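Local atomic coordinates of cpftsy (Physcomitrella patens, PDB entry 4AK9), a protein that probably acts as the chloroplast receptor of the signal recognition particle, a GTPase of the SIMIBI class involved in protein transport and chloroplast biogenesis. Residues 120-124 and 206-211; 218-222 and 258-262. All coordinates share one frame; numbering follows the deposited sequence.

Interactions 1 and 2 lie side by side in the GTPase domain, their centres about 10 Å apart. Interaction 1 is the more deeply placed, with seven of its ten touching residues buried; it joins the end of strand 117-123 to the loop that follows strand 202-205. Interaction 2, nearer the surface, sets helix 215-231 against the end of helix 251-261. Their chemistry differs: a threonine hydroxyl and a water link backbone groups in the first, whereas the second combines an apolar seam with an arginine bound to backbone carbonyls. The two touch at Phe258, whose CZ packs 3.5 Å from Gly123 C, and Leu221 bears on both Val122 and Thr207.

Interaction 1. Residues 120-124 and 206-211; sequences MIVGV and DTSGRL
Chi1 of Thr207, 57°, sets OG1 between its own backbone N and carbonyl carbon and points it at Ile121, while CG2 swings beside the backbone N to meet Met120 CE at 4.0 Å. Thr207 OG1 donates to Ile121 O over 2.7 Å, the donor lying 19° from the carbonyl plane. Thr207 OG1 also accepts from a water, 2.9 Å away, which in turn accepts from Gly123 N and donates to Ser208 O. Two hydrogen bonds thus fix the hydroxyl, and the water bridges the backbones of Gly123 and Ser208. Val122 CG1 lies 3.5 Å from Thr207 OG1. Further on, Gly209 CA approaches Gly123 O at 3.4 Å with an angle of 146° at the hydrogen, a CA-H...O contact. Val124 CG1 reaches Arg210 O at 3.4 Å and rests on Leu211 CD1, while the Arg210 guanidinium forms a salt bridge with Asp50 of the second subunit. Lys129 NZ bonds both Gly123 O and Thr207 O. Parallel strands leading into a glycine-rich loop and a DTSGR loop fit the Walker A and switch II (G3) regions of an SRP-type GTPase.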
loop_
_atom_site.group_PDB
_atom_site.type_symbol
_atom_site.label_atom_id
_atom_site.label_comp_id
_atom_site.label_asym_id
_atom_site.label_seq_id
_atom_site.Cartn_x
_atom_site.Cartn_y
_atom_site.Cartn_z
ATOM N N MET A 120 6.231 -4.897 27.345
ATOM C CA MET A 120 5.136 -5.686 26.808
ATOM C C MET A 120 5.184 -5.661 25.278
ATOM O O MET A 120 5.356 -4.607 24.676
ATOM C CB MET A 120 3.779 -5.180 27.299
ATOM C CG MET A 120 3.543 -5.426 28.778
ATOM S SD MET A 120 2.019 -4.589 29.299
ATOM C CE MET A 120 0.725 -5.635 28.649
ATOM N N ILE A 121 5.092 -6.831 24.666
ATOM C CA ILE A 121 5.131 -6.939 23.208
ATOM C C ILE A 121 3.695 -7.200 22.768
ATOM O O ILE A 121 3.030 -8.153 23.238
ATOM C CB ILE A 121 6.023 -8.111 22.752
ATOM C CG1 ILE A 121 7.464 -7.968 23.249
ATOM C CG2 ILE A 121 5.896 -8.378 21.227
ATOM C CD1 ILE A 121 8.079 -6.594 23.230
ATOM N N VAL A 122 3.160 -6.344 21.895
ATOM C CA VAL A 122 1.775 -6.527 21.462
ATOM C C VAL A 122 1.661 -6.571 19.932
ATOM O O VAL A 122 2.611 -6.223 19.223
ATOM C CB VAL A 122 0.854 -5.387 21.987
ATOM C CG1 VAL A 122 0.902 -5.342 23.530
ATOM C CG2 VAL A 122 1.324 -4.055 21.431
ATOM N N GLY A 123 0.506 -6.995 19.436
ATOM C CA GLY A 123 0.304 -7.077 17.989
ATOM C C GLY A 123 -0.531 -8.256 17.550
ATOM O O GLY A 123 -0.983 -9.059 18.363
ATOM N N VAL A 124 -0.738 -8.372 16.243
ATOM C CA VAL A 124 -1.718 -9.343 15.760
ATOM C C VAL A 124 -1.143 -10.730 15.569
ATOM O O VAL A 124 -1.849 -11.724 15.709
ATOM C CB VAL A 124 -2.389 -8.896 14.430
ATOM C CG1 VAL A 124 -2.665 -7.409 14.456
ATOM C CG2 VAL A 124 -1.527 -9.257 13.235
ATOM N N ASP A 206 4.905 -11.553 26.426
ATOM C CA ASP A 206 4.071 -11.784 25.248
ATOM C C ASP A 206 2.629 -11.539 25.645
ATOM O O ASP A 206 2.277 -11.645 26.817
ATOM C CB ASP A 206 4.240 -13.208 24.743
ATOM C CG ASP A 206 3.750 -13.386 23.303
ATOM O OD1 ASP A 206 3.391 -12.366 22.648
ATOM O OD2 ASP A 206 3.749 -14.545 22.825
ATOM N N THR A 207 1.790 -11.178 24.677
ATOM C CA THR A 207 0.370 -10.919 24.947
ATOM C C THR A 207 -0.467 -11.505 23.823
ATOM O O THR A 207 0.046 -11.759 22.717
ATOM C CB THR A 207 0.054 -9.399 25.010
ATOM O OG1 THR A 207 0.455 -8.771 23.770
ATOM C CG2 THR A 207 0.787 -8.731 26.163
ATOM N N SER A 208 -1.756 -11.710 24.084
ATOM C CA SER A 208 -2.629 -12.218 23.030
ATOM C C SER A 208 -3.044 -11.065 22.116
ATOM O O SER A 208 -3.137 -9.913 22.547
ATOM C CB SER A 208 -3.852 -12.907 23.617
ATOM O OG SER A 208 -3.451 -13.926 24.513
ATOM N N GLY A 209 -3.278 -11.361 20.845
ATOM C CA GLY A 209 -3.774 -10.329 19.940
ATOM C C GLY A 209 -4.283 -10.950 18.660
ATOM O O GLY A 209 -3.841 -12.042 18.294
ATOM N N ARG A 210 -5.235 -10.277 18.021
ATOM C CA ARG A 210 -5.766 -10.704 16.741
ATOM C C ARG A 210 -5.710 -9.551 15.742
ATOM O O ARG A 210 -5.497 -8.404 16.110
ATOM C CB ARG A 210 -7.223 -11.148 16.895
ATOM C CG ARG A 210 -7.419 -12.301 17.880
ATOM C CD ARG A 210 -7.278 -13.675 17.208
ATOM N NE ARG A 210 -8.137 -13.875 16.024
ATOM C CZ ARG A 210 -9.463 -13.673 15.961
ATOM N NH1 ARG A 210 -10.154 -13.234 17.013
ATOM N NH2 ARG A 210 -10.111 -13.913 14.817
ATOM N N LEU A 211 -5.944 -9.877 14.484
ATOM C CA LEU A 211 -5.967 -8.864 13.433
ATOM C C LEU A 211 -7.067 -7.863 13.664
ATOM O O LEU A 211 -6.880 -6.659 13.474
ATOM C CB LEU A 211 -6.163 -9.551 12.100
ATOM C CG LEU A 211 -6.105 -8.610 10.901
ATOM C CD1 LEU A 211 -4.821 -7.790 10.923
ATOM C CD2 LEU A 211 -6.190 -9.504 9.668
HETATM O O HOH W 1 -1.233 -8.087 21.506
#

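Interaction 2. Residues 218-222 and 258-262; sequences MEELR and FNQVI
The guanidinium of Arg222 has Gln260 O at its edge, near its plane, and Val261 O set obliquely to it; the Phe258 ring is likewise met obliquely, by Leu221 CD2, 4.2 Å from Phe258 CE2. Arg222 NE donates to Val261 O over 3.0 Å with an N-H...O angle of 139°. It uses a lone pair in the carbonyl plane, although this oxygen lies 29° out of the guanidinium plane. The bond from Arg222 NH2 to Gln260 O is weak, with an angle of 130°. Both acceptors are backbone carbonyls of the last turn of helix 251-261, so the positive group would be expected to interact favourably with the negative end of the helix dipole. Chi1 of Arg222 places CG beside the backbone N, and the chain then runs extended from CG to NE, with CG 4.0 Å from Val261 CG1. Next to these polar bonds, Val261 CG2 meets Met218 CG at 3.8 Å. Leu221 CD2 fits among three residues, reaching Val261 CG1 at 3.9 Å and Ile262 CG2 at 4.0 Å besides the ring. Ile262 touches Met120 of strand 117-123, while Phe258 packs on Leu241. Two helices joined by an apolar seam and laid over the parallel strands of a central sheet are characteristic of the three-layered alpha/beta fold of P-loop GTPases.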
loop_
_atom_site.group_PDB
_atom_site.type_symbol
_atom_site.label_atom_id
_atom_site.label_comp_id
_atom_site.label_asym_id
_atom_site.label_seq_id
_atom_site.Cartn_x
_atom_site.Cartn_y
_atom_site.Cartn_z
ATOM N N MET A 218 -9.855 -6.823 23.738
ATOM C CA MET A 218 -9.453 -5.479 24.140
ATOM C C MET A 218 -9.366 -5.431 25.647
ATOM O O MET A 218 -8.400 -4.905 26.214
ATOM C CB MET A 218 -10.462 -4.431 23.668
ATOM C CG MET A 218 -10.168 -3.040 24.223
ATOM S SD MET A 218 -11.551 -1.864 24.074
ATOM C CE MET A 218 -11.932 -2.072 22.327
ATOM N N GLU A 219 -10.371 -6.008 26.286
ATOM C CA GLU A 219 -10.438 -5.944 27.721
ATOM C C GLU A 219 -9.331 -6.759 28.352
ATOM O O GLU A 219 -8.768 -6.362 29.374
ATOM C CB GLU A 219 -11.810 -6.385 28.215
ATOM C CG GLU A 219 -12.031 -6.064 29.685
ATOM C CD GLU A 219 -11.478 -4.683 30.090
ATOM O OE1 GLU A 219 -11.817 -3.671 29.417
ATOM O OE2 GLU A 219 -10.701 -4.612 31.086
ATOM N N GLU A 220 -9.008 -7.899 27.739
ATOM C CA GLU A 220 -7.925 -8.742 28.205
ATOM C C GLU A 220 -6.560 -8.057 28.144
ATOM O O GLU A 220 -5.742 -8.165 29.074
ATOM C CB GLU A 220 -7.905 -10.066 27.418
ATOM C CG GLU A 220 -6.765 -11.008 27.827
ATOM C CD GLU A 220 -6.668 -12.252 26.947
ATOM O OE1 GLU A 220 -7.712 -12.918 26.724
ATOM O OE2 GLU A 220 -5.544 -12.560 26.476
ATOM N N LEU A 221 -6.295 -7.343 27.052
ATOM C CA LEU A 221 -5.022 -6.649 26.955
ATOM C C LEU A 221 -4.935 -5.537 27.996
ATOM O O LEU A 221 -3.877 -5.343 28.623
ATOM C CB LEU A 221 -4.832 -6.090 25.535
ATOM C CG LEU A 221 -3.531 -5.356 25.190
ATOM C CD1 LEU A 221 -2.241 -6.079 25.685
ATOM C CD2 LEU A 221 -3.504 -5.138 23.652
ATOM N N ARG A 222 -6.025 -4.791 28.174
ATOM C CA ARG A 222 -6.009 -3.721 29.179
ATOM C C ARG A 222 -5.824 -4.311 30.573
ATOM O O ARG A 222 -5.129 -3.735 31.416
ATOM C CB ARG A 222 -7.302 -2.927 29.117
ATOM C CG ARG A 222 -7.463 -2.162 27.838
ATOM C CD ARG A 222 -8.603 -1.185 27.914
ATOM N NE ARG A 222 -8.450 -0.122 26.910
ATOM C CZ ARG A 222 -9.439 0.283 26.129
ATOM N NH1 ARG A 222 -10.600 -0.331 26.259
ATOM N NH2 ARG A 222 -9.289 1.285 25.241
ATOM N N PHE A 258 -4.593 -0.818 17.792
ATOM C CA PHE A 258 -3.867 -1.192 19.011
ATOM C C PHE A 258 -3.573 -0.005 19.912
ATOM O O PHE A 258 -3.638 -0.103 21.139
ATOM C CB PHE A 258 -2.575 -1.991 18.697
ATOM C CG PHE A 258 -2.793 -3.468 18.595
ATOM C CD1 PHE A 258 -3.298 -4.038 17.424
ATOM C CD2 PHE A 258 -2.555 -4.294 19.687
ATOM C CE1 PHE A 258 -3.529 -5.403 17.327
ATOM C CE2 PHE A 258 -2.790 -5.667 19.592
ATOM C CZ PHE A 258 -3.279 -6.225 18.416
ATOM N N ASN A 259 -3.260 1.148 19.331
ATOM C CA ASN A 259 -2.910 2.288 20.160
ATOM C C ASN A 259 -4.142 2.867 20.868
ATOM O O ASN A 259 -4.029 3.573 21.857
ATOM C CB ASN A 259 -2.207 3.367 19.327
ATOM C CG ASN A 259 -1.736 4.558 20.160
ATOM O OD1 ASN A 259 -0.947 4.434 21.115
ATOM N ND2 ASN A 259 -2.184 5.751 19.753
ATOM N N GLN A 260 -5.322 2.575 20.353
ATOM C CA GLN A 260 -6.533 2.951 21.081
ATOM C C GLN A 260 -6.751 2.039 22.291
ATOM O O GLN A 260 -7.321 2.493 23.293
ATOM C CB GLN A 260 -7.759 2.870 20.178
ATOM C CG GLN A 260 -8.007 4.146 19.380
ATOM C CD GLN A 260 -9.208 4.007 18.478
ATOM O OE1 GLN A 260 -9.221 3.156 17.584
ATOM N NE2 GLN A 260 -10.246 4.823 18.723
ATOM N N VAL A 261 -6.342 0.775 22.186
ATOM C CA VAL A 261 -6.433 -0.172 23.315
ATOM C C VAL A 261 -5.403 0.093 24.429
ATOM O O VAL A 261 -5.761 0.126 25.626
ATOM C CB VAL A 261 -6.327 -1.637 22.841
ATOM C CG1 VAL A 261 -6.392 -2.603 24.031
ATOM C CG2 VAL A 261 -7.447 -1.964 21.845
ATOM N N ILE A 262 -4.135 0.320 24.050
ATOM C CA ILE A 262 -3.035 0.436 24.992
ATOM C C ILE A 262 -2.037 1.477 24.496
ATOM O O ILE A 262 -1.861 1.653 23.284
ATOM C CB ILE A 262 -2.356 -0.993 25.208
ATOM C CG1 ILE A 262 -1.275 -0.937 26.287
ATOM C CG2 ILE A 262 -1.791 -1.556 23.884
ATOM C CD1 ILE A 262 -0.777 -2.367 26.703
#